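Local structure of phosphate-specific transport system accessory protein PhoU homolog (Streptococcus pneumoniae, 2I0M) at residues 152-163 / 184-195. The protein probably takes part in the regulation of phosphate uptake and is a homodimeric, all-helical protein that binds zinc. Sequence-based numbering, arbitrary orientation.
Sequences DEQIDQYYYALS and LYIIGHLERFAD. With ZN (zinc ion), chain B.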
loop_
_atom_site.group_PDB
_atom_site.type_symbol
_atom_site.label_atom_id
_atom_site.label_comp_id
_atom_site.label_asym_id
_atom_site.label_seq_id
_atom_site.Cartn_x
_atom_site.Cartn_y
_atom_site.Cartn_z
ATOM N N ASP A 152 1.704 -0.549 14.714
ATOM C CA ASP A 152 2.487 -0.847 13.513
ATOM C C ASP A 152 3.991 -0.661 13.719
ATOM O O ASP A 152 4.780 -1.368 13.091
ATOM C CB ASP A 152 2.001 -0.016 12.323
ATOM C CG ASP A 152 2.525 -0.531 10.992
ATOM O OD1 ASP A 152 2.350 -1.723 10.675
ATOM O OD2 ASP A 152 3.115 0.277 10.254
ATOM N N GLU A 153 4.386 0.281 14.584
ATOM C CA GLU A 153 5.786 0.399 15.024
ATOM C C GLU A 153 6.344 -0.971 15.414
ATOM O O GLU A 153 7.414 -1.353 14.957
ATOM C CB GLU A 153 5.947 1.395 16.197
ATOM C CG GLU A 153 7.370 2.004 16.319
ATOM C CD GLU A 153 7.628 2.790 17.629
ATOM O OE1 GLU A 153 6.673 3.105 18.379
ATOM O OE2 GLU A 153 8.807 3.104 17.915
ATOM N N GLN A 154 5.597 -1.715 16.230
ATOM C CA GLN A 154 6.016 -3.051 16.669
ATOM C C GLN A 154 6.148 -4.070 15.528
ATOM O O GLN A 154 7.089 -4.876 15.515
ATOM C CB GLN A 154 5.087 -3.595 17.758
ATOM C CG GLN A 154 5.344 -3.018 19.132
ATOM C CD GLN A 154 4.415 -1.863 19.469
ATOM O OE1 GLN A 154 4.810 -0.690 19.400
ATOM N NE2 GLN A 154 3.169 -2.188 19.846
ATOM N N ILE A 155 5.201 -4.040 14.591
ATOM C CA ILE A 155 5.255 -4.910 13.419
ATOM C C ILE A 155 6.479 -4.633 12.542
ATOM O O ILE A 155 7.118 -5.573 12.054
ATOM C CB ILE A 155 3.910 -4.940 12.662
ATOM C CG1 ILE A 155 3.035 -6.032 13.302
ATOM C CG2 ILE A 155 4.090 -5.264 11.186
ATOM C CD1 ILE A 155 1.620 -5.781 13.206
ATOM N N ASP A 156 6.818 -3.351 12.389
ATOM C CA ASP A 156 8.047 -2.940 11.730
ATOM C C ASP A 156 9.287 -3.513 12.423
ATOM O O ASP A 156 10.208 -3.985 11.759
ATOM C CB ASP A 156 8.123 -1.411 11.646
ATOM C CG ASP A 156 7.216 -0.838 10.560
ATOM O OD1 ASP A 156 7.046 0.408 10.512
ATOM O OD2 ASP A 156 6.671 -1.632 9.754
ATOM N N GLN A 157 9.295 -3.470 13.755
ATOM C CA GLN A 157 10.376 -4.041 14.563
ATOM C C GLN A 157 10.482 -5.552 14.369
ATOM O O GLN A 157 11.570 -6.082 14.196
ATOM C CB GLN A 157 10.181 -3.698 16.037
ATOM C CG GLN A 157 10.405 -2.226 16.338
ATOM C CD GLN A 157 9.921 -1.794 17.724
ATOM O OE1 GLN A 157 9.814 -0.597 17.996
ATOM N NE2 GLN A 157 9.636 -2.756 18.600
ATOM N N TYR A 158 9.350 -6.233 14.372
ATOM C CA TYR A 158 9.316 -7.637 13.982
ATOM C C TYR A 158 9.855 -7.808 12.569
ATOM O O TYR A 158 10.636 -8.716 12.313
ATOM C CB TYR A 158 7.898 -8.218 14.059
ATOM C CG TYR A 158 7.377 -8.497 15.452
ATOM C CD1 TYR A 158 8.091 -9.289 16.348
ATOM C CD2 TYR A 158 6.140 -7.998 15.857
ATOM C CE1 TYR A 158 7.599 -9.557 17.625
ATOM C CE2 TYR A 158 5.630 -8.264 17.132
ATOM C CZ TYR A 158 6.367 -9.041 18.012
ATOM O OH TYR A 158 5.864 -9.292 19.267
ATOM N N TYR A 159 9.438 -6.934 11.660
ATOM C CA TYR A 159 9.867 -7.017 10.267
ATOM C C TYR A 159 11.396 -6.981 10.108
ATOM O O TYR A 159 11.961 -7.821 9.413
ATOM C CB TYR A 159 9.192 -5.939 9.398
ATOM C CG TYR A 159 9.629 -5.987 7.963
ATOM C CD1 TYR A 159 9.262 -7.051 7.147
ATOM C CD2 TYR A 159 10.420 -4.989 7.424
ATOM C CE1 TYR A 159 9.681 -7.132 5.831
ATOM C CE2 TYR A 159 10.839 -5.048 6.090
ATOM C CZ TYR A 159 10.456 -6.133 5.302
ATOM O OH TYR A 159 10.850 -6.215 3.982
ATOM N N TYR A 160 12.052 -6.023 10.753
ATOM C CA TYR A 160 13.495 -5.872 10.597
ATOM C C TYR A 160 14.286 -6.947 11.326
ATOM O O TYR A 160 15.202 -7.531 10.752
ATOM C CB TYR A 160 13.961 -4.447 10.941
ATOM C CG TYR A 160 13.449 -3.413 9.939
ATOM C CD1 TYR A 160 13.994 -3.323 8.653
ATOM C CD2 TYR A 160 12.398 -2.553 10.269
ATOM C CE1 TYR A 160 13.518 -2.391 7.730
ATOM C CE2 TYR A 160 11.913 -1.613 9.352
ATOM C CZ TYR A 160 12.477 -1.541 8.089
ATOM O OH TYR A 160 11.990 -0.620 7.186
ATOM N N ALA A 161 13.897 -7.232 12.568
ATOM C CA ALA A 161 14.485 -8.313 13.338
ATOM C C ALA A 161 14.411 -9.633 12.586
ATOM O O ALA A 161 15.392 -10.367 12.521
ATOM C CB ALA A 161 13.808 -8.437 14.702
ATOM N N LEU A 162 13.256 -9.945 12.015
ATOM C CA LEU A 162 13.125 -11.202 11.291
ATOM C C LEU A 162 13.880 -11.191 9.954
ATOM O O LEU A 162 14.377 -12.227 9.525
ATOM C CB LEU A 162 11.659 -11.605 11.131
ATOM C CG LEU A 162 11.054 -12.288 12.370
ATOM C CD1 LEU A 162 9.563 -12.059 12.482
ATOM C CD2 LEU A 162 11.363 -13.796 12.386
ATOM N N SER A 163 13.989 -10.022 9.318
ATOM C CA SER A 163 14.764 -9.894 8.089
ATOM C C SER A 163 16.251 -10.096 8.346
ATOM O O SER A 163 16.897 -10.879 7.651
ATOM C CB SER A 163 14.526 -8.537 7.428
ATOM O OG SER A 163 13.165 -8.392 7.086
ATOM N N LEU A 184 11.013 -14.506 3.809
ATOM C CA LEU A 184 11.152 -13.074 3.564
ATOM C C LEU A 184 9.850 -12.507 3.000
ATOM O O LEU A 184 9.369 -11.483 3.488
ATOM C CB LEU A 184 12.349 -12.743 2.654
ATOM C CG LEU A 184 13.758 -12.860 3.262
ATOM C CD1 LEU A 184 14.837 -12.503 2.237
ATOM C CD2 LEU A 184 13.931 -12.018 4.535
ATOM N N TYR A 185 9.274 -13.184 2.001
ATOM C CA TYR A 185 7.995 -12.760 1.416
ATOM C C TYR A 185 6.908 -12.724 2.473
ATOM O O TYR A 185 6.193 -11.732 2.579
ATOM C CB TYR A 185 7.550 -13.678 0.282
ATOM C CG TYR A 185 8.514 -13.778 -0.879
ATOM C CD1 TYR A 185 9.335 -12.699 -1.237
ATOM C CD2 TYR A 185 8.576 -14.936 -1.650
ATOM C CE1 TYR A 185 10.205 -12.794 -2.306
ATOM C CE2 TYR A 185 9.446 -15.038 -2.723
ATOM C CZ TYR A 185 10.253 -13.966 -3.050
ATOM O OH TYR A 185 11.125 -14.065 -4.117
ATOM N N ILE A 186 6.809 -13.797 3.264
ATOM C CA ILE A 186 5.789 -13.919 4.294
ATOM C C ILE A 186 5.801 -12.723 5.241
ATOM O O ILE A 186 4.750 -12.135 5.521
ATOM C CB ILE A 186 5.925 -15.250 5.093
ATOM C CG1 ILE A 186 5.436 -16.419 4.238
ATOM C CG2 ILE A 186 5.151 -15.175 6.414
ATOM C CD1 ILE A 186 5.994 -17.763 4.634
ATOM N N ILE A 187 6.981 -12.362 5.731
ATOM C CA ILE A 187 7.064 -11.259 6.685
ATOM C C ILE A 187 6.794 -9.915 6.008
ATOM O O ILE A 187 6.267 -9.009 6.640
ATOM C CB ILE A 187 8.377 -11.263 7.537
ATOM C CG1 ILE A 187 9.618 -11.012 6.683
ATOM C CG2 ILE A 187 8.483 -12.568 8.307
ATOM C CD1 ILE A 187 10.821 -10.519 7.475
ATOM N N GLY A 188 7.117 -9.825 4.714
ATOM C CA GLY A 188 6.768 -8.665 3.903
ATOM C C GLY A 188 5.264 -8.538 3.690
ATOM O O GLY A 188 4.725 -7.420 3.638
ATOM N N HIS A 189 4.584 -9.678 3.564
ATOM C CA HIS A 189 3.128 -9.696 3.408
ATOM C C HIS A 189 2.408 -9.251 4.673
ATOM O O HIS A 189 1.386 -8.570 4.591
ATOM C CB HIS A 189 2.626 -11.071 2.977
ATOM C CG HIS A 189 2.874 -11.376 1.533
ATOM N ND1 HIS A 189 2.478 -10.533 0.518
ATOM C CD2 HIS A 189 3.459 -12.442 0.932
ATOM C CE1 HIS A 189 2.828 -11.051 -0.647
ATOM N NE2 HIS A 189 3.428 -12.208 -0.424
ATOM N N LEU A 190 2.941 -9.643 5.825
ATOM C CA LEU A 190 2.398 -9.251 7.118
ATOM C C LEU A 190 2.658 -7.785 7.382
ATOM O O LEU A 190 1.792 -7.081 7.904
ATOM C CB LEU A 190 3.017 -10.083 8.252
ATOM C CG LEU A 190 2.412 -11.453 8.555
ATOM C CD1 LEU A 190 3.231 -12.202 9.595
ATOM C CD2 LEU A 190 0.970 -11.283 9.019
ATOM N N GLU A 191 3.859 -7.329 7.033
ATOM C CA GLU A 191 4.217 -5.942 7.236
ATOM C C GLU A 191 3.285 -5.031 6.405
ATOM O O GLU A 191 2.793 -4.037 6.935
ATOM C CB GLU A 191 5.710 -5.716 6.936
ATOM C CG GLU A 191 6.280 -4.381 7.440
ATOM C CD GLU A 191 5.847 -3.176 6.596
ATOM O OE1 GLU A 191 5.619 -3.344 5.378
ATOM O OE2 GLU A 191 5.740 -2.061 7.154
ATOM N N ARG A 192 3.037 -5.386 5.135
ATOM C CA ARG A 192 2.081 -4.675 4.258
ATOM C C ARG A 192 0.637 -4.716 4.753
ATOM O O ARG A 192 -0.038 -3.685 4.782
ATOM C CB ARG A 192 2.111 -5.213 2.819
ATOM C CG ARG A 192 3.417 -5.084 2.110
ATOM C CD ARG A 192 3.743 -3.644 1.820
ATOM N NE ARG A 192 3.120 -3.185 0.576
ATOM C CZ ARG A 192 1.936 -2.591 0.516
ATOM N NH1 ARG A 192 1.246 -2.359 1.632
ATOM N NH2 ARG A 192 1.454 -2.208 -0.652
ATOM N N PHE A 193 0.168 -5.910 5.112
ATOM C CA PHE A 193 -1.127 -6.114 5.774
ATOM C C PHE A 193 -1.357 -5.085 6.868
ATOM O O PHE A 193 -2.376 -4.403 6.882
ATOM C CB PHE A 193 -1.167 -7.527 6.372
ATOM C CG PHE A 193 -2.485 -7.926 6.961
ATOM C CD1 PHE A 193 -3.498 -8.439 6.159
ATOM C CD2 PHE A 193 -2.690 -7.866 8.334
ATOM C CE1 PHE A 193 -4.720 -8.859 6.721
ATOM C CE2 PHE A 193 -3.906 -8.273 8.903
ATOM C CZ PHE A 193 -4.919 -8.770 8.090
ATOM N N ALA A 194 -0.384 -4.965 7.764
ATOM C CA ALA A 194 -0.477 -4.067 8.910
ATOM C C ALA A 194 -0.407 -2.589 8.521
ATOM O O ALA A 194 -1.060 -1.748 9.129
ATOM C CB ALA A 194 0.590 -4.414 9.947
ATOM N N ASP A 195 0.378 -2.278 7.501
ATOM C CA ASP A 195 0.419 -0.944 6.946
ATOM C C ASP A 195 -0.953 -0.490 6.425
ATOM O O ASP A 195 -1.372 0.636 6.699
ATOM C CB ASP A 195 1.453 -0.877 5.822
ATOM C CG ASP A 195 2.835 -0.503 6.311
ATOM O OD1 ASP A 195 2.959 0.022 7.444
ATOM O OD2 ASP A 195 3.817 -0.711 5.541
HETATM ZN ZN ZN B . 4.793 -1.197 8.674
#
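The ring of Tyr159 reaches across to the helix of Glu191, whose CG makes an off-centre CH-pi contact with it, 4.2 Å from the ring centroid of Tyr159. Ser163 OG stands over the centre of one face, while Ile187 O and Gly188 CA approach obliquely. With CG trans to the backbone N, chi1 (179°) swings the ring across toward Gly188, and Tyr159 CE1 lies 3.8 Å from Gly188 CA. Its hydroxyl extends beyond this pair of helices to hydrogen-bond with Tyr159 of the second subunit, so one residue serves both packing and dimerisation. Of the carboxylates, those of Asp156 and Glu191 are nearly coplanar, whereas those of Asp152 and Asp195 are turned 61° apart.

Segments 152-163 and 184-195 run antiparallel, their axes 9.7 Å apart. Beside the polar seam, branched and small side chains fill the interface: Ile155 CD1 packs on Ala194 CB, and the end of Ile187 lies against Leu162 CB and Tyr159 CD1. Ser163 OG, 2.7 Å from Tyr159 O, hydrogen-bonds to it, which satisfies the hydroxyl within its own helix and leaves it beside the apolar Ile187 CD1.

Acidic residues one helical turn apart suit metal binding: Asp152 and Asp156 face Glu191 and Asp195 around one zinc ion. Glu191 OE2 (2.0 Å) and Asp156 OD2 (2.2 Å) are close ligands of the zinc; Asp195 OD1 lies at 2.5 Å from it, and Asp152 OD2, at 2.7 Å, is a long and probably weak ligand. The extra methylene of Glu191 and the bend at chi2 (-75°) bring OE2 to the metal. No hydrogen bond joins the two segments; four crowded carboxylates would probably repel one another, and the zinc's charge can partly offset this, tying together two helices of the second PhoU domain.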